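Side-chain contact in superoxide reductase (Giardia intestinalis, PDB 4D7P), which probably reduces superoxide to hydrogen peroxide at a mononuclear iron centre, as a one-iron member of the desulfoferrodoxin family: residues P21-S26 with V30-G35. Residues are numbered along the deposited sequence; the frame is centred on the assembly and turned at random.
Sequences PEMKLS and VDIRCG
E22 pairs with R33, and K24 with D31, as the hydrogen-bonded pairs of an antiparallel beta hairpin. Both K24-D31 bonds, K24 N to D31 O and D31 N to K24 O, are 2.9 Å and nearly straight; of the E22-R33 pair, R33 N to E22 O stretches to 3.3 Å and E22 N to R33 O is bent (132° at the hydrogen). Apolar contacts gather on the face carrying P21, M23, L25, V30, I32 and C34. There M23 CG rests on V30 CG1 and I32 CG1, each at 4.0 Å, and P21 CB touches both I32 CG2 and C34 SG; strands 48-57 and 90-99 pack over this face, closing the beta sandwich. The other face is polar. E22 runs extended alongside R33, its chi1 of -172° placing CG beside the carbonyl carbon; E22 OE1 meets R33 CG at 3.4 Å, while R33 NE is 4.5 Å from E22 OE1, beyond a salt bridge. Just past the strand, G35 O accepts from R33 NE at 2.7 Å. Waters bridge E22 OE1 to D31 O, and K24 O to S26 OG and D31 OD2. The hairpin is thus amphipathic, joined by backbone bonds, apolar contacts and waters, while the opposite charges of E22 and R33 may add some attraction.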
loop_
_atom_site.group_PDB
_atom_site.type_symbol
_atom_site.label_atom_id
_atom_site.label_comp_id
_atom_site.label_asym_id
_atom_site.label_seq_id
_atom_site.Cartn_x
_atom_site.Cartn_y
_atom_site.Cartn_z
ATOM N N PRO A 21 16.538 1.740 8.889
ATOM C CA PRO A 21 15.851 3.024 8.695
ATOM C C PRO A 21 16.196 4.073 9.760
ATOM O O PRO A 21 15.649 4.031 10.867
ATOM C CB PRO A 21 14.362 2.639 8.760
ATOM C CG PRO A 21 14.329 1.385 9.568
ATOM C CD PRO A 21 15.603 0.653 9.241
ATOM N N GLU A 22 17.097 4.999 9.427
ATOM C CA GLU A 22 17.374 6.148 10.293
ATOM C C GLU A 22 16.096 6.936 10.553
ATOM O O GLU A 22 15.344 7.219 9.629
ATOM C CB GLU A 22 18.425 7.074 9.667
ATOM C CG GLU A 22 18.916 8.191 10.605
ATOM C CD GLU A 22 19.681 9.311 9.882
ATOM O OE1 GLU A 22 19.129 9.897 8.922
ATOM O OE2 GLU A 22 20.825 9.621 10.288
ATOM N N MET A 23 15.855 7.282 11.812
ATOM C CA MET A 23 14.726 8.136 12.178
ATOM C C MET A 23 15.196 9.473 12.742
ATOM O O MET A 23 16.028 9.507 13.649
ATOM C CB MET A 23 13.840 7.441 13.213
ATOM C CG MET A 23 12.738 6.557 12.642
ATOM S SD MET A 23 11.785 5.789 13.970
ATOM C CE MET A 23 13.018 4.642 14.546
ATOM N N LYS A 24 14.673 10.572 12.207
ATOM C CA LYS A 24 14.881 11.890 12.813
ATOM C C LYS A 24 13.534 12.476 13.243
ATOM O O LYS A 24 12.606 12.553 12.440
ATOM C CB LYS A 24 15.606 12.837 11.851
ATOM C CG LYS A 24 16.990 12.326 11.410
ATOM C CD LYS A 24 18.077 13.365 11.645
ATOM C CE LYS A 24 19.467 12.761 11.551
ATOM N NZ LYS A 24 20.219 12.895 12.830
ATOM N N LEU A 25 13.439 12.895 14.505
ATOM C CA LEU A 25 12.181 13.363 15.091
ATOM C C LEU A 25 12.181 14.868 15.361
ATOM O O LEU A 25 13.053 15.380 16.065
ATOM C CB LEU A 25 11.909 12.605 16.389
ATOM C CG LEU A 25 10.631 12.884 17.175
ATOM C CD1 LEU A 25 9.419 12.418 16.379
ATOM C CD2 LEU A 25 10.710 12.169 18.527
ATOM N N SER A 26 11.198 15.566 14.791
ATOM C CA SER A 26 11.007 17.007 14.980
ATOM C C SER A 26 9.582 17.255 15.444
ATOM O O SER A 26 8.685 17.325 14.615
ATOM C CB SER A 26 11.246 17.791 13.685
ATOM O OG SER A 26 12.277 17.224 12.896
ATOM N N VAL A 30 8.405 12.792 11.620
ATOM C CA VAL A 30 9.444 11.770 11.571
ATOM C C VAL A 30 9.991 11.647 10.152
ATOM O O VAL A 30 9.247 11.323 9.240
ATOM C CB VAL A 30 8.911 10.394 12.022
ATOM C CG1 VAL A 30 10.013 9.353 11.946
ATOM C CG2 VAL A 30 8.328 10.474 13.429
ATOM N N ASP A 31 11.277 11.936 9.959
ATOM C CA ASP A 31 11.922 11.754 8.649
ATOM C C ASP A 31 12.748 10.488 8.649
ATOM O O ASP A 31 13.529 10.270 9.568
ATOM C CB ASP A 31 12.823 12.944 8.292
ATOM C CG ASP A 31 12.037 14.197 7.989
ATOM O OD1 ASP A 31 11.370 14.247 6.934
ATOM O OD2 ASP A 31 12.087 15.133 8.807
ATOM N N ILE A 32 12.593 9.673 7.610
ATOM C CA ILE A 32 13.281 8.392 7.525
ATOM C C ILE A 32 14.101 8.245 6.245
ATOM O O ILE A 32 13.650 8.635 5.168
ATOM C CB ILE A 32 12.280 7.220 7.591
ATOM C CG1 ILE A 32 11.468 7.278 8.888
ATOM C CG2 ILE A 32 13.012 5.895 7.417
ATOM C CD1 ILE A 32 10.414 6.225 8.985
ATOM N N ARG A 33 15.303 7.687 6.371
ATOM C CA ARG A 33 16.091 7.258 5.213
ATOM C C ARG A 33 16.869 5.984 5.532
ATOM O O ARG A 33 17.316 5.786 6.669
ATOM C CB ARG A 33 17.057 8.358 4.758
ATOM C CG ARG A 33 17.939 8.900 5.846
ATOM C CD ARG A 33 19.040 9.768 5.251
ATOM N NE ARG A 33 20.103 8.966 4.642
ATOM C CZ ARG A 33 20.783 9.317 3.552
ATOM N NH1 ARG A 33 20.502 10.454 2.928
ATOM N NH2 ARG A 33 21.735 8.524 3.076
ATOM N N CYS A 34 17.011 5.123 4.527
ATOM C CA CYS A 34 17.771 3.880 4.654
ATOM C C CYS A 34 19.001 3.891 3.741
ATOM O O CYS A 34 18.859 3.870 2.517
ATOM C CB CYS A 34 16.894 2.684 4.299
ATOM S SG CYS A 34 15.220 2.750 4.956
ATOM N N GLY A 35 20.203 3.928 4.310
ATOM C CA GLY A 35 20.393 4.052 5.737
ATOM C C GLY A 35 20.853 5.461 6.046
ATOM O O GLY A 35 20.697 6.360 5.215
HETATM O O HOH W 1 16.219 10.285 8.657
HETATM O O HOH W 2 12.090 15.111 11.422
#